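Local coordinates for type III effector HopA1 (PDB 4RSX), which probably acts inside host plant cells after delivery by the bacterial type III secretion system, this chain being the larger C-terminal part of the effector, at residues Met217-Val222 / Asn245-Asp250; Ser10-Ala15 / Pro233-Leu238. One frame throughout, in Å; residues are numbered along the deposited sequence.

Both contacts lie in the helical part of the chain, away from its antiparallel sheet, with centres about 11 Å apart. Helix 215-228 and helix 234-245 follow each other in sequence, and helix 2-19 packs against both. Contact 1 joins helix 215-228 to the loop after helix 234-245. Contact 2 joins helix 2-19 to the start of helix 234-245. Most touching residues are buried in each, but contact 2 also reaches the surface at Leu235. Their chemistry differs: contact 1 sets a guanidinium against a tyrosine ring, while contact 2 is mainly apolar. Phe11 and Trp14 of contact 2 touch Val222, Arg219 and Ala220 of contact 1.

Contact 1 (Met217-Val222 / Asn245-Asp250); sequences MSRAEV and NGYDPD
NH2 of Arg219 donates to Ser218 OG at 3.0 Å and comes within 3.2 Å of Tyr247 CE1, just beyond the rim of the ring. The hydrogen bond is fairly straight, and OG sits in the guanidinium plane. The chain of Arg219 bends at chi2 (-42°), which brings its end up to Tyr247. The guanidinium covers one face of the ring near its rim, with the two planes 32° apart. This is an off-centre cation-pi contact, with Arg219 CZ 3.9 Å from the ring centroid. Two backbone carbonyls help fix the group: NE donates to Pro252 O and NH1 to Glu206 O. The buried charge is thus held by polar bonds as well as by the ring. Val222 CG2 comes in obliquely by the CD2-CE2 bond, on the guanidinium's side of the ring plane, 3.8 Å from Tyr247 CE2. The same methyl touches Asn245 CB at 4.0 Å. Asn245 ND2 donates to Ser241 O and to Asp225 OD2. Gly246 ends helix 234-245 in a Schellman motif, and the chain then carries Tyr247 back over helix 215-228. Leu242 of helix 234-245 touches both Val222 and Tyr247, while Trp14 and Phe11 of helix 2-19 pack on Arg219 and Val222.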
ATOM      1  N   MET A 217      -0.272  -9.363   5.403  1.00 14.33           N
ATOM      2  CA  MET A 217       0.139 -10.719   5.749  1.00 17.84           C
ATOM      3  C   MET A 217       1.216 -10.703   6.825  1.00 15.56           C
ATOM      4  O   MET A 217       1.240 -11.583   7.700  1.00 14.65           O
ATOM      5  CB  MET A 217       0.595 -11.513   4.507  1.00 22.79           C
ATOM      6  CG  MET A 217       0.882 -13.009   4.777  1.00 26.66           C
ATOM      7  SD  MET A 217      -0.499 -13.952   5.533  1.00 33.53           S
ATOM      8  CE  MET A 217      -1.523 -14.257   4.098  1.00 30.04           C
ATOM      9  N   SER A 218       2.098  -9.703   6.782  1.00 14.73           N
ATOM     10  CA  SER A 218       3.159  -9.631   7.782  1.00 17.15           C
ATOM     11  C   SER A 218       2.591  -9.380   9.178  1.00 13.51           C
ATOM     12  O   SER A 218       3.010 -10.022  10.150  1.00 12.61           O
ATOM     13  CB  SER A 218       4.222  -8.584   7.429  1.00 18.78           C
ATOM     14  OG  SER A 218       3.753  -7.267   7.631  1.00 17.13           O
ATOM     15  N   ARG A 219       1.633  -8.463   9.286  1.00 10.69           N
ATOM     16  CA  ARG A 219       1.063  -8.174  10.596  1.00 12.13           C
ATOM     17  C   ARG A 219       0.122  -9.303  11.011  1.00 13.45           C
ATOM     18  O   ARG A 219      -0.031  -9.566  12.201  1.00 11.38           O
ATOM     19  CB  ARG A 219       0.330  -6.823  10.619  1.00 13.66           C
ATOM     20  CG  ARG A 219       1.155  -5.623  10.136  1.00 15.56           C
ATOM     21  CD  ARG A 219       2.568  -5.667  10.661  1.00  9.57           C
ATOM     22  NE  ARG A 219       3.181  -4.346  10.710  1.00 14.64           N
ATOM     23  CZ  ARG A 219       4.064  -3.877   9.831  1.00 11.81           C
ATOM     24  NH1 ARG A 219       4.555  -2.656   9.987  1.00 11.81           N
ATOM     25  NH2 ARG A 219       4.456  -4.616   8.802  1.00 11.75           N
ATOM     26  N   ALA A 220      -0.504  -9.968  10.032  1.00  9.67           N
ATOM     27  CA  ALA A 220      -1.358 -11.120  10.338  1.00 11.82           C
ATOM     28  C   ALA A 220      -0.523 -12.162  11.069  1.00 13.94           C
ATOM     29  O   ALA A 220      -0.988 -12.810  12.026  1.00 13.79           O
ATOM     30  CB  ALA A 220      -1.954 -11.723   9.053  1.00 11.50           C
ATOM     31  N   GLU A 221       0.723 -12.309  10.624  1.00 12.62           N
ATOM     32  CA  GLU A 221       1.583 -13.366  11.138  1.00 16.09           C
ATOM     33  C   GLU A 221       2.144 -13.036  12.520  1.00 15.09           C
ATOM     34  O   GLU A 221       2.374 -13.931  13.333  1.00 17.08           O
ATOM     35  CB  GLU A 221       2.646 -13.764  10.090  1.00 17.70           C
ATOM     36  CG  GLU A 221       1.992 -14.579   8.945  1.00 19.00           C
ATOM     37  CD  GLU A 221       2.889 -14.815   7.731  1.00 26.24           C
ATOM     38  OE1 GLU A 221       2.562 -15.715   6.915  1.00 26.55           O
ATOM     39  OE2 GLU A 221       3.906 -14.104   7.577  1.00 29.51           O
ATOM     40  N   VAL A 222       2.320 -11.745  12.801  1.00 15.73           N
ATOM     41  CA  VAL A 222       2.626 -11.304  14.158  1.00 13.06           C
ATOM     42  C   VAL A 222       1.509 -11.776  15.115  1.00 16.07           C
ATOM     43  O   VAL A 222       1.778 -12.262  16.229  1.00 14.10           O
ATOM     44  CB  VAL A 222       2.763  -9.760  14.226  1.00 13.77           C
ATOM     45  CG1 VAL A 222       2.822  -9.276  15.664  1.00  9.60           C
ATOM     46  CG2 VAL A 222       3.995  -9.292  13.459  1.00 11.77           C
ATOM     47  N   ASN A 245       9.355  -9.912  16.252  1.00 14.18           N
ATOM     48  CA  ASN A 245       9.267  -9.957  14.790  1.00 14.94           C
ATOM     49  C   ASN A 245       9.869  -8.733  14.138  1.00 12.20           C
ATOM     50  O   ASN A 245       9.903  -8.633  12.919  1.00 11.83           O
ATOM     51  CB  ASN A 245       7.822 -10.123  14.330  1.00 13.02           C
ATOM     52  CG  ASN A 245       7.381 -11.556  14.359  1.00 16.95           C
ATOM     53  OD1 ASN A 245       7.812 -12.351  13.522  1.00 20.21           O
ATOM     54  ND2 ASN A 245       6.531 -11.912  15.334  1.00 13.32           N
ATOM     55  N   GLY A 246      10.345  -7.805  14.960  1.00  9.76           N
ATOM     56  CA  GLY A 246      11.114  -6.686  14.461  1.00 12.24           C
ATOM     57  C   GLY A 246      10.342  -5.384  14.369  1.00 12.00           C
ATOM     58  O   GLY A 246      10.859  -4.385  13.852  1.00 12.24           O
ATOM     59  N   TYR A 247       9.113  -5.378  14.871  1.00 10.09           N
ATOM     60  CA  TYR A 247       8.308  -4.162  14.829  1.00 11.81           C
ATOM     61  C   TYR A 247       8.284  -3.445  16.174  1.00 11.89           C
ATOM     62  O   TYR A 247       8.719  -3.987  17.194  1.00 12.41           O
ATOM     63  CB  TYR A 247       6.892  -4.479  14.354  1.00  7.86           C
ATOM     64  CG  TYR A 247       6.869  -5.167  13.008  1.00 11.53           C
ATOM     65  CD1 TYR A 247       7.096  -4.456  11.844  1.00  8.11           C
ATOM     66  CD2 TYR A 247       6.620  -6.533  12.907  1.00  9.70           C
ATOM     67  CE1 TYR A 247       7.077  -5.083  10.611  1.00 11.29           C
ATOM     68  CE2 TYR A 247       6.595  -7.169  11.676  1.00 11.15           C
ATOM     69  CZ  TYR A 247       6.834  -6.439  10.530  1.00 12.82           C
ATOM     70  OH  TYR A 247       6.817  -7.055   9.296  1.00 10.57           O
ATOM     71  N   ASP A 248       7.781  -2.221  16.162  1.00 16.15           N
ATOM     72  CA  ASP A 248       7.705  -1.410  17.369  1.00 18.71           C
ATOM     73  C   ASP A 248       6.474  -1.858  18.174  1.00 12.73           C
ATOM     74  O   ASP A 248       5.352  -1.852  17.665  1.00 16.09           O
ATOM     75  CB  ASP A 248       7.649   0.070  16.968  1.00 18.50           C
ATOM     76  CG  ASP A 248       7.617   1.016  18.163  1.00 17.18           C
ATOM     77  OD1 ASP A 248       7.007   0.680  19.193  1.00 22.80           O
ATOM     78  OD2 ASP A 248       8.199   2.115  18.065  1.00 24.22           O
ATOM     79  N   PRO A 249       6.682  -2.281  19.429  1.00  9.72           N
ATOM     80  CA  PRO A 249       5.576  -2.887  20.190  1.00 15.02           C
ATOM     81  C   PRO A 249       4.486  -1.884  20.567  1.00 17.70           C
ATOM     82  O   PRO A 249       3.374  -2.293  20.965  1.00 13.95           O
ATOM     83  CB  PRO A 249       6.260  -3.418  21.459  1.00 13.60           C
ATOM     84  CG  PRO A 249       7.511  -2.533  21.612  1.00 17.39           C
ATOM     85  CD  PRO A 249       7.953  -2.280  20.181  1.00 14.08           C
ATOM     86  N   ASP A 250       4.795  -0.591  20.455  1.00 17.56           N
ATOM     87  CA  ASP A 250       3.787   0.434  20.740  1.00 19.51           C
ATOM     88  C   ASP A 250       3.171   1.020  19.474  1.00 19.32           C
ATOM     89  O   ASP A 250       2.095   1.617  19.510  1.00 13.32           O
ATOM     90  CB  ASP A 250       4.366   1.530  21.643  1.00 21.91           C
ATOM     91  CG  ASP A 250       4.728   1.001  23.034  1.00 24.64           C
ATOM     92  OD1 ASP A 250       4.028   0.087  23.543  1.00 23.00           O
ATOM     93  OD2 ASP A 250       5.722   1.484  23.609  1.00 31.40           O
TER

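Contact 2 (Ser10-Ala15 / Pro233-Leu238); sequences SFHEWA and PFLARL
Leu238 sends its two methyls into helix 2-19, where they meet Phe11, His12 and Ala15. The two methyls have different partners. CD1 lies 3.4 Å from His12 ND1 and 3.6 Å from Ala15 CB. CD2 reaches the ring of Phe11, 3.7 Å from its CE2. The side chains of Phe11 and Leu238 run past each other in opposite directions. His12 has its CG anti to the backbone N (chi1 -173°), which carries the imidazole out to Leu235 and Leu238, where it crosses both at about a right angle. Leu235 CD1 lies 3.7 Å from ND1 of His12, at the exposed margin of the contact.

The contact is helix-helix packing between helix 2-19, the first of this fragment, and helix 234-245, joining parts of the chain far apart in sequence. The two short segments have axes 11.3 Å apart at closest approach and N-to-C directions 116° apart. Pro233 takes the N-cap position of the second helix.

Phe234 comes close to the helix backbone at Ala15. Its ring points its edge at the Ala15 carbonyl, with CZ 3.6 Å from Ala15 O and 3.8 Å from Ala15 CB. One face of that ring is covered near its rim by Leu238 CD1, within the same helix. Phe234 also touches Leu227 of helix 215-228, and Phe11 touches Ile223 there.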
ATOM      1  N   SER A  10      -6.118  -0.309  16.676  1.00 16.55           N
ATOM      2  CA  SER A  10      -6.774  -0.974  15.531  1.00 20.31           C
ATOM      3  C   SER A  10      -6.138  -2.344  15.289  1.00 17.33           C
ATOM      4  O   SER A  10      -6.807  -3.288  14.882  1.00 20.25           O
ATOM      5  CB  SER A  10      -6.694  -0.128  14.253  1.00 16.13           C
ATOM      6  OG  SER A  10      -5.380  -0.168  13.694  1.00 27.43           O
ATOM      7  N   PHE A  11      -4.838  -2.441  15.551  1.00 13.53           N
ATOM      8  CA  PHE A  11      -4.129  -3.715  15.513  1.00 12.80           C
ATOM      9  C   PHE A  11      -4.663  -4.651  16.595  1.00 14.17           C
ATOM     10  O   PHE A  11      -4.924  -5.833  16.342  1.00 14.82           O
ATOM     11  CB  PHE A  11      -2.628  -3.472  15.705  1.00 13.39           C
ATOM     12  CG  PHE A  11      -1.793  -4.733  15.726  1.00 12.89           C
ATOM     13  CD1 PHE A  11      -1.667  -5.520  14.592  1.00 15.21           C
ATOM     14  CD2 PHE A  11      -1.130  -5.122  16.882  1.00 15.08           C
ATOM     15  CE1 PHE A  11      -0.895  -6.683  14.603  1.00 12.89           C
ATOM     16  CE2 PHE A  11      -0.355  -6.288  16.903  1.00 16.34           C
ATOM     17  CZ  PHE A  11      -0.242  -7.067  15.757  1.00 11.71           C
ATOM     18  N   HIS A  12      -4.834  -4.127  17.802  1.00 13.32           N
ATOM     19  CA  HIS A  12      -5.348  -4.944  18.898  1.00 17.69           C
ATOM     20  C   HIS A  12      -6.775  -5.456  18.637  1.00 16.10           C
ATOM     21  O   HIS A  12      -7.080  -6.623  18.890  1.00 15.69           O
ATOM     22  CB  HIS A  12      -5.273  -4.184  20.228  1.00 19.70           C
ATOM     23  CG  HIS A  12      -5.634  -5.020  21.414  1.00 27.07           C
ATOM     24  ND1 HIS A  12      -4.696  -5.697  22.164  1.00 27.56           N
ATOM     25  CD2 HIS A  12      -6.837  -5.312  21.966  1.00 32.95           C
ATOM     26  CE1 HIS A  12      -5.303  -6.353  23.137  1.00 26.34           C
ATOM     27  NE2 HIS A  12      -6.600  -6.138  23.039  1.00 32.28           N
ATOM     28  N   GLU A  13      -7.642  -4.591  18.121  1.00 16.53           N
ATOM     29  CA  GLU A  13      -8.997  -5.015  17.733  1.00 18.94           C
ATOM     30  C   GLU A  13      -8.992  -6.192  16.743  1.00 22.18           C
ATOM     31  O   GLU A  13      -9.695  -7.193  16.939  1.00 18.56           O
ATOM     32  CB  GLU A  13      -9.793  -3.842  17.144  1.00 19.39           C
ATOM     33  CG  GLU A  13     -11.182  -4.256  16.636  1.00 25.72           C
ATOM     34  CD  GLU A  13     -12.038  -4.890  17.732  1.00 25.26           C
ATOM     35  OE1 GLU A  13     -11.882  -4.501  18.909  1.00 27.08           O
ATOM     36  OE2 GLU A  13     -12.867  -5.782  17.427  1.00 27.56           O
ATOM     37  N   TRP A  14      -8.192  -6.046  15.681  1.00 15.95           N
ATOM     38  CA  TRP A  14      -7.981  -7.085  14.675  1.00 14.06           C
ATOM     39  C   TRP A  14      -7.612  -8.392  15.380  1.00 16.48           C
ATOM     40  O   TRP A  14      -8.196  -9.456  15.111  1.00 14.22           O
ATOM     41  CB  TRP A  14      -6.838  -6.632  13.746  1.00 11.53           C
ATOM     42  CG  TRP A  14      -6.428  -7.594  12.660  1.00 13.47           C
ATOM     43  CD1 TRP A  14      -7.039  -8.770  12.319  1.00 15.32           C
ATOM     44  CD2 TRP A  14      -5.312  -7.447  11.755  1.00 13.64           C
ATOM     45  NE1 TRP A  14      -6.372  -9.359  11.268  1.00 14.99           N
ATOM     46  CE2 TRP A  14      -5.314  -8.571  10.904  1.00 12.99           C
ATOM     47  CE3 TRP A  14      -4.319  -6.469  11.588  1.00 10.63           C
ATOM     48  CZ2 TRP A  14      -4.353  -8.751   9.895  1.00 13.42           C
ATOM     49  CZ3 TRP A  14      -3.362  -6.651  10.590  1.00 12.72           C
ATOM     50  CH2 TRP A  14      -3.387  -7.788   9.755  1.00  9.99           C
ATOM     51  N   ALA A  15      -6.638  -8.284  16.285  1.00 13.58           N
ATOM     52  CA  ALA A  15      -6.114  -9.418  17.028  1.00 12.63           C
ATOM     53  C   ALA A  15      -7.192 -10.072  17.902  1.00 15.07           C
ATOM     54  O   ALA A  15      -7.213 -11.298  18.041  1.00 13.79           O
ATOM     55  CB  ALA A  15      -4.927  -8.981  17.871  1.00 11.04           C
ATOM     56  N   PRO A 233      -0.518 -12.231  29.510  1.00 17.76           N
ATOM     57  CA  PRO A 233      -1.740 -11.618  28.957  1.00 15.69           C
ATOM     58  C   PRO A 233      -1.639 -11.484  27.438  1.00 17.72           C
ATOM     59  O   PRO A 233      -0.514 -11.370  26.914  1.00 15.49           O
ATOM     60  CB  PRO A 233      -1.762 -10.221  29.597  1.00 15.33           C
ATOM     61  CG  PRO A 233      -1.004 -10.388  30.889  1.00 14.86           C
ATOM     62  CD  PRO A 233       0.066 -11.426  30.604  1.00 14.08           C
ATOM     63  N   PHE A 234      -2.780 -11.509  26.748  1.00 15.39           N
ATOM     64  CA  PHE A 234      -2.804 -11.446  25.293  1.00 15.90           C
ATOM     65  C   PHE A 234      -2.194 -10.129  24.812  1.00 16.54           C
ATOM     66  O   PHE A 234      -1.443 -10.099  23.836  1.00 14.52           O
ATOM     67  CB  PHE A 234      -4.235 -11.624  24.778  1.00 19.38           C
ATOM     68  CG  PHE A 234      -4.341 -11.671  23.277  1.00 21.13           C
ATOM     69  CD1 PHE A 234      -5.249 -10.863  22.606  1.00 21.47           C
ATOM     70  CD2 PHE A 234      -3.514 -12.509  22.530  1.00 21.63           C
ATOM     71  CE1 PHE A 234      -5.354 -10.898  21.212  1.00 23.95           C
ATOM     72  CE2 PHE A 234      -3.607 -12.541  21.124  1.00 21.44           C
ATOM     73  CZ  PHE A 234      -4.533 -11.733  20.471  1.00 16.32           C
ATOM     74  N   LEU A 235      -2.488  -9.051  25.531  1.00 14.95           N
ATOM     75  CA  LEU A 235      -1.925  -7.740  25.225  1.00 17.58           C
ATOM     76  C   LEU A 235      -0.387  -7.750  25.239  1.00 18.07           C
ATOM     77  O   LEU A 235       0.260  -7.223  24.323  1.00 15.32           O
ATOM     78  CB  LEU A 235      -2.465  -6.697  26.209  1.00 14.07           C
ATOM     79  CG  LEU A 235      -1.881  -5.297  26.051  1.00 21.33           C
ATOM     80  CD1 LEU A 235      -2.033  -4.826  24.608  1.00 17.76           C
ATOM     81  CD2 LEU A 235      -2.549  -4.309  27.018  1.00 17.88           C
ATOM     82  N   ALA A 236       0.192  -8.348  26.278  1.00 15.34           N
ATOM     83  CA  ALA A 236       1.645  -8.492  26.365  1.00 16.23           C
ATOM     84  C   ALA A 236       2.206  -9.427  25.278  1.00 14.27           C
ATOM     85  O   ALA A 236       3.308  -9.205  24.770  1.00 14.18           O
ATOM     86  CB  ALA A 236       2.054  -8.973  27.756  1.00 14.29           C
ATOM     87  N   ARG A 237       1.459 -10.469  24.926  1.00 12.58           N
ATOM     88  CA  ARG A 237       1.910 -11.388  23.874  1.00 17.01           C
ATOM     89  C   ARG A 237       1.989 -10.690  22.506  1.00 13.49           C
ATOM     90  O   ARG A 237       2.974 -10.834  21.796  1.00 12.49           O
ATOM     91  CB  ARG A 237       1.036 -12.653  23.827  1.00 17.63           C
ATOM     92  CG  ARG A 237       1.287 -13.641  24.991  1.00 21.26           C
ATOM     93  CD  ARG A 237       0.428 -14.899  24.873  1.00 22.30           C
ATOM     94  NE  ARG A 237      -0.905 -14.743  25.458  1.00 19.74           N
ATOM     95  CZ  ARG A 237      -2.034 -15.159  24.882  1.00 21.58           C
ATOM     96  NH1 ARG A 237      -3.201 -14.983  25.492  1.00 21.05           N
ATOM     97  NH2 ARG A 237      -2.002 -15.750  23.695  1.00 19.99           N
ATOM     98  N   LEU A 238       0.975  -9.895  22.173  1.00 16.43           N
ATOM     99  CA  LEU A 238       0.998  -9.060  20.972  1.00 15.75           C
ATOM    100  C   LEU A 238       2.220  -8.148  20.906  1.00 16.49           C
ATOM    101  O   LEU A 238       2.940  -8.127  19.899  1.00 15.94           O
ATOM    102  CB  LEU A 238      -0.257  -8.200  20.913  1.00 14.21           C
ATOM    103  CG  LEU A 238      -1.485  -8.928  20.392  1.00 20.39           C
ATOM    104  CD1 LEU A 238      -2.752  -8.099  20.632  1.00 17.10           C
ATOM    105  CD2 LEU A 238      -1.306  -9.232  18.919  1.00 12.89           C
TER